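Local coordinates for BF1531-like N-terminal domain-containing protein (Bacteroides fragilis, PDB 3SLR) that is of unknown function, but binds magnesium through a phosphatase-like domain and may act as a hydrolase on ester bonds, at residues E91-V96 with S145-Q150; S85-L90 with S189-T194. One frame throughout, in Å; residues are numbered along the deposited sequence.

Contact 1 of 2, residues E91-V96 with S145-Q150; sequences EKHSLV and SSFTYQ
Buried between two helices of the SGNH-hydrolase-like FkbH N-terminal domain, this contact is an edge-to-face aromatic pair joined to a side-chain-to-backbone hydrogen bond, both centred on His-93. That residue sits on helix 86-94, which follows strand 79-83 of the five-stranded parallel sheet, and it reaches the beginning of helix 147-164. The first torsion of His-93 puts CG anti to the backbone N (chi1 170°), which carries the imidazole across to residues 145-147. Its NE2 donates to the carbonyl O of Ser-145 over 2.8 Å. The bond is almost straight, 174° at the hydrogen, and it lies both in the ring plane of the histidine and in the plane of the carbonyl; together with the packing of Phe-147 on one face, it restricts the rotation of the imidazole. With NE2 as the donor, that nitrogen carries a proton. The face of the ring taken by Phe-147 has CB 4.0 Å from the ring centroid, close to the ring normal, in a CH-pi contact, while the phenyl ring turns its CD1 edge to the histidine in a T-shaped pair with centroids 5.4 Å apart and planes at 66°. The grip falls just where helix 147-164 starts. Ser-146 is its N-cap, and its OG accepts from Tyr-149 N at 3.1 Å; the hydroxyl proton can be shared between the carbonyl oxygens of Ala-140, the stronger partner, and Val-143, which ties the cap to the preceding loop. Leu-104, from helix 104-118, packs against both His-93 and Phe-147. At the closest approach of the two rings, CD1 of Phe-147 lies 3.7 Å from CG of His-93.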
loop_
_atom_site.group_PDB
_atom_site.type_symbol
_atom_site.label_atom_id
_atom_site.label_comp_id
_atom_site.label_asym_id
_atom_site.label_seq_id
_atom_site.Cartn_x
_atom_site.Cartn_y
_atom_site.Cartn_z
ATOM N N GLU A 91 -18.050 0.586 20.008
ATOM C CA GLU A 91 -18.484 0.419 21.388
ATOM C C GLU A 91 -18.634 1.766 22.095
ATOM O O GLU A 91 -19.628 2.010 22.785
ATOM C CB GLU A 91 -17.537 -0.491 22.168
ATOM C CG GLU A 91 -17.910 -0.531 23.646
ATOM C CD GLU A 91 -17.235 -1.646 24.414
ATOM O OE1 GLU A 91 -16.027 -1.859 24.220
ATOM O OE2 GLU A 91 -17.917 -2.300 25.226
ATOM N N LYS A 92 -17.655 2.644 21.923
ATOM C CA LYS A 92 -17.706 3.977 22.525
ATOM C C LYS A 92 -18.985 4.713 22.137
ATOM O O LYS A 92 -19.689 5.273 22.982
ATOM C CB LYS A 92 -16.468 4.777 22.112
ATOM C CG LYS A 92 -16.353 6.163 22.713
ATOM C CD LYS A 92 -15.001 6.790 22.335
ATOM C CE LYS A 92 -14.763 8.105 23.053
ATOM N NZ LYS A 92 -15.901 9.027 22.841
ATOM N N HIS A 93 -19.282 4.691 20.843
ATOM C CA HIS A 93 -20.485 5.313 20.299
ATOM C C HIS A 93 -21.766 4.721 20.898
ATOM O O HIS A 93 -22.700 5.445 21.221
ATOM C CB HIS A 93 -20.454 5.182 18.767
ATOM C CG HIS A 93 -21.731 5.570 18.080
ATOM N ND1 HIS A 93 -22.748 4.671 17.847
ATOM C CD2 HIS A 93 -22.135 6.746 17.542
ATOM C CE1 HIS A 93 -23.733 5.281 17.207
ATOM N NE2 HIS A 93 -23.384 6.542 17.009
ATOM N N SER A 94 -21.801 3.403 21.060
ATOM C CA SER A 94 -23.032 2.719 21.469
ATOM C C SER A 94 -23.461 3.061 22.898
ATOM O O SER A 94 -24.640 2.960 23.230
ATOM C CB SER A 94 -22.858 1.204 21.363
ATOM O OG SER A 94 -22.095 0.722 22.463
ATOM N N LEU A 95 -22.505 3.467 23.731
ATOM C CA LEU A 95 -22.765 3.684 25.160
ATOM C C LEU A 95 -23.226 5.099 25.524
ATOM O O LEU A 95 -23.571 5.363 26.677
ATOM C CB LEU A 95 -21.523 3.319 25.979
ATOM C CG LEU A 95 -21.118 1.842 25.882
ATOM C CD1 LEU A 95 -19.753 1.575 26.513
ATOM C CD2 LEU A 95 -22.184 0.958 26.507
ATOM N N VAL A 96 -23.238 6.009 24.558
ATOM C CA VAL A 96 -23.600 7.394 24.854
ATOM C C VAL A 96 -24.892 7.822 24.155
ATOM O O VAL A 96 -25.329 7.193 23.192
ATOM C CB VAL A 96 -22.438 8.358 24.538
ATOM C CG1 VAL A 96 -21.223 8.011 25.391
ATOM C CG2 VAL A 96 -22.082 8.317 23.049
ATOM N N SER A 145 -26.212 11.432 13.981
ATOM C CA SER A 145 -25.667 10.765 15.160
ATOM C C SER A 145 -25.363 9.286 14.908
ATOM O O SER A 145 -24.856 8.607 15.797
ATOM C CB SER A 145 -26.643 10.890 16.335
ATOM O OG SER A 145 -27.865 10.247 16.021
ATOM N N SER A 146 -25.684 8.783 13.715
ATOM C CA SER A 146 -25.474 7.360 13.421
ATOM C C SER A 146 -23.987 7.051 13.333
ATOM O O SER A 146 -23.177 7.942 13.040
ATOM C CB SER A 146 -26.170 6.937 12.123
ATOM O OG SER A 146 -25.482 7.403 10.979
ATOM N N PHE A 147 -23.617 5.794 13.586
ATOM C CA PHE A 147 -22.206 5.418 13.521
ATOM C C PHE A 147 -21.693 5.543 12.094
ATOM O O PHE A 147 -20.567 5.975 11.877
ATOM C CB PHE A 147 -21.958 4.002 14.045
ATOM C CG PHE A 147 -20.487 3.661 14.207
ATOM C CD1 PHE A 147 -19.746 4.208 15.244
ATOM C CD2 PHE A 147 -19.853 2.805 13.318
ATOM C CE1 PHE A 147 -18.396 3.902 15.401
ATOM C CE2 PHE A 147 -18.500 2.495 13.464
ATOM C CZ PHE A 147 -17.776 3.035 14.509
ATOM N N THR A 148 -22.516 5.159 11.126
ATOM C CA THR A 148 -22.121 5.246 9.717
ATOM C C THR A 148 -21.824 6.682 9.288
ATOM O O THR A 148 -20.810 6.940 8.634
ATOM C CB THR A 148 -23.175 4.609 8.817
ATOM O OG1 THR A 148 -23.033 3.182 8.884
ATOM C CG2 THR A 148 -22.999 5.054 7.376
ATOM N N TYR A 149 -22.681 7.621 9.678
ATOM C CA TYR A 149 -22.407 9.025 9.383
ATOM C C TYR A 149 -21.132 9.539 10.073
ATOM O O TYR A 149 -20.272 10.135 9.427
ATOM C CB TYR A 149 -23.594 9.936 9.700
ATOM C CG TYR A 149 -23.334 11.345 9.225
ATOM C CD1 TYR A 149 -23.578 11.705 7.900
ATOM C CD2 TYR A 149 -22.791 12.296 10.072
ATOM C CE1 TYR A 149 -23.314 12.990 7.450
ATOM C CE2 TYR A 149 -22.543 13.589 9.636
ATOM C CZ TYR A 149 -22.803 13.933 8.322
ATOM O OH TYR A 149 -22.547 15.215 7.862
ATOM N N GLN A 150 -21.014 9.306 11.378
ATOM C CA GLN A 150 -19.855 9.777 12.128
ATOM C C GLN A 150 -18.549 9.211 11.583
ATOM O O GLN A 150 -17.544 9.920 11.497
ATOM C CB GLN A 150 -20.019 9.474 13.615
ATOM C CG GLN A 150 -21.092 10.344 14.254
ATOM C CD GLN A 150 -20.698 11.813 14.244
ATOM O OE1 GLN A 150 -19.565 12.164 14.598
ATOM N NE2 GLN A 150 -21.621 12.676 13.821
#

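Contact 2 of 2, residues S85-L90 with S189-T194; sequences STHKLL and SVYVNT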
loop_
_atom_site.group_PDB
_atom_site.type_symbol
_atom_site.label_atom_id
_atom_site.label_comp_id
_atom_site.label_asym_id
_atom_site.label_seq_id
_atom_site.Cartn_x
_atom_site.Cartn_y
_atom_site.Cartn_z
ATOM N N SER A 85 -9.127 1.283 16.704
ATOM C CA SER A 85 -9.935 0.379 15.888
ATOM C C SER A 85 -11.356 0.880 15.708
ATOM O O SER A 85 -11.932 1.514 16.600
ATOM C CB SER A 85 -9.966 -1.021 16.507
ATOM O OG SER A 85 -10.643 -0.994 17.756
ATOM N N THR A 86 -11.941 0.575 14.559
ATOM C CA THR A 86 -13.358 0.872 14.372
ATOM C C THR A 86 -14.185 0.149 15.425
ATOM O O THR A 86 -15.161 0.686 15.946
ATOM C CB THR A 86 -13.841 0.440 12.984
ATOM O OG1 THR A 86 -13.035 1.078 11.994
ATOM C CG2 THR A 86 -15.315 0.818 12.774
ATOM N N HIS A 87 -13.790 -1.081 15.732
ATOM C CA HIS A 87 -14.525 -1.910 16.674
ATOM C C HIS A 87 -14.701 -1.252 18.043
ATOM O O HIS A 87 -15.787 -1.293 18.632
ATOM C CB HIS A 87 -13.836 -3.275 16.822
ATOM C CG HIS A 87 -14.726 -4.334 17.391
ATOM N ND1 HIS A 87 -15.385 -5.254 16.601
ATOM C CD2 HIS A 87 -15.111 -4.587 18.666
ATOM C CE1 HIS A 87 -16.118 -6.042 17.367
ATOM N NE2 HIS A 87 -15.964 -5.664 18.625
ATOM N N LYS A 88 -13.631 -0.663 18.555
ATOM C CA LYS A 88 -13.670 -0.040 19.875
ATOM C C LYS A 88 -14.399 1.304 19.831
ATOM O O LYS A 88 -15.065 1.686 20.801
ATOM C CB LYS A 88 -12.256 0.103 20.460
ATOM C CG LYS A 88 -11.589 -1.246 20.767
ATOM C CD LYS A 88 -12.323 -1.999 21.893
ATOM C CE LYS A 88 -11.761 -3.418 22.064
ATOM N NZ LYS A 88 -12.367 -4.118 23.251
ATOM N N LEU A 89 -14.298 2.000 18.702
ATOM C CA LEU A 89 -15.013 3.263 18.523
ATOM C C LEU A 89 -16.520 2.990 18.448
ATOM O O LEU A 89 -17.325 3.773 18.947
ATOM C CB LEU A 89 -14.535 3.994 17.258
ATOM C CG LEU A 89 -15.129 5.395 17.016
ATOM C CD1 LEU A 89 -14.634 6.384 18.069
ATOM C CD2 LEU A 89 -14.800 5.897 15.620
ATOM N N LEU A 90 -16.883 1.877 17.812
ATOM C CA LEU A 90 -18.273 1.430 17.732
ATOM C C LEU A 90 -18.831 1.226 19.136
ATOM O O LEU A 90 -19.949 1.650 19.440
ATOM C CB LEU A 90 -18.354 0.116 16.947
ATOM C CG LEU A 90 -19.739 -0.420 16.591
ATOM C CD1 LEU A 90 -20.376 0.474 15.565
ATOM C CD2 LEU A 90 -19.620 -1.852 16.045
ATOM N N SER A 189 -13.626 -15.195 16.702
ATOM C CA SER A 189 -13.309 -16.163 17.740
ATOM C C SER A 189 -12.007 -15.798 18.455
ATOM O O SER A 189 -11.913 -15.872 19.676
ATOM C CB SER A 189 -13.206 -17.561 17.129
ATOM O OG SER A 189 -13.115 -18.541 18.145
ATOM N N VAL A 190 -11.002 -15.412 17.679
ATOM C CA VAL A 190 -9.736 -14.966 18.238
ATOM C C VAL A 190 -9.919 -13.682 19.050
ATOM O O VAL A 190 -9.415 -13.574 20.171
ATOM C CB VAL A 190 -8.695 -14.740 17.129
ATOM C CG1 VAL A 190 -7.502 -13.974 17.669
ATOM C CG2 VAL A 190 -8.266 -16.075 16.536
ATOM N N TYR A 191 -10.649 -12.715 18.496
ATOM C CA TYR A 191 -10.876 -11.451 19.199
ATOM C C TYR A 191 -11.569 -11.661 20.545
ATOM O O TYR A 191 -11.196 -11.063 21.555
ATOM C CB TYR A 191 -11.689 -10.472 18.340
ATOM C CG TYR A 191 -12.248 -9.323 19.145
ATOM C CD1 TYR A 191 -11.424 -8.295 19.584
ATOM C CD2 TYR A 191 -13.602 -9.272 19.475
ATOM C CE1 TYR A 191 -11.930 -7.239 20.332
ATOM C CE2 TYR A 191 -14.121 -8.223 20.227
ATOM C CZ TYR A 191 -13.285 -7.209 20.646
ATOM O OH TYR A 191 -13.799 -6.170 21.384
ATOM N N VAL A 192 -12.582 -12.512 20.563
ATOM C CA VAL A 192 -13.302 -12.770 21.800
ATOM C C VAL A 192 -12.345 -13.260 22.892
ATOM O O VAL A 192 -12.427 -12.838 24.052
ATOM C CB VAL A 192 -14.458 -13.765 21.548
ATOM C CG1 VAL A 192 -14.961 -14.360 22.846
ATOM C CG2 VAL A 192 -15.584 -13.065 20.793
ATOM N N ASN A 193 -11.400 -14.110 22.508
ATOM C CA ASN A 193 -10.534 -14.754 23.491
ATOM C C ASN A 193 -9.182 -14.079 23.730
ATOM O O ASN A 193 -8.472 -14.429 24.679
ATOM C CB ASN A 193 -10.327 -16.216 23.101
ATOM C CG ASN A 193 -11.618 -17.003 23.136
ATOM O OD1 ASN A 193 -11.999 -17.645 22.156
ATOM N ND2 ASN A 193 -12.312 -16.941 24.268
ATOM N N THR A 194 -8.823 -13.114 22.888
ATOM C CA THR A 194 -7.483 -12.536 22.967
ATOM C C THR A 194 -7.423 -11.018 22.818
ATOM O O THR A 194 -6.377 -10.415 23.075
ATOM C CB THR A 194 -6.548 -13.129 21.909
ATOM O OG1 THR A 194 -6.934 -12.667 20.607
ATOM C CG2 THR A 194 -6.573 -14.655 21.952
#
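Both His-87 and Tyr-191 have CG anti to the backbone N (chi1 -161° and 165°), and these torsions bring the two rings together between helices 86-94 and 188-194. Lys-88 starts differently, with CG anti to its carbonyl carbon, and bends at chi2 before extending, which brings its ammonium group to the same phenol. The result is a surface contact between two helices of the SGNH-like FkbH N-terminal domain, carried entirely by side chains: the nearest CA atoms, those of His-87 and Tyr-191, are 10.5 Å apart. The rings meet obliquely, with centroids 4.6 Å apart and planes at 57°, and NE2 of the histidine comes within 3.5 Å of CE2 of the tyrosine. The imidazole also meets the ring of Phe-186, so it is held among aromatic groups. Lys-88 approaches the edge of the phenol near the ring plane, but its strongest polar partner is Glu-195, just after helix 188-194, with which NZ forms a salt bridge; the phenol is a further partner. That carboxylate would balance the lysine charge and draw the amine toward this helix. Nearer the main chain, Lys-88 N bonds to OG of Ser-85, the N-cap of helix 86-94. The polar link between the helices is the hydrogen bond from NZ of Lys-88 to OH of Tyr-191, 3.1 Å long.

Helix 86-94 is common to both contacts, whose centres lie 16 Å apart: its first turn meets helix 188-194 in contact 2, and its last turn meets the start of helix 147-164 in contact 1. In sequence, both segments of contact 1 fall between the two segments of contact 2. Phe-147 joins them directly, since its CD2 lies 3.3 Å from CD1 of Leu-90 and its CE2 lies 3.7 Å from CG2 of Thr-86. The buried contact 1 and the surface contact 2 thus place one helix against two others of the same domain. Both lie away from the magnesium site formed by Asp-228, Asp-230 and Asp-336.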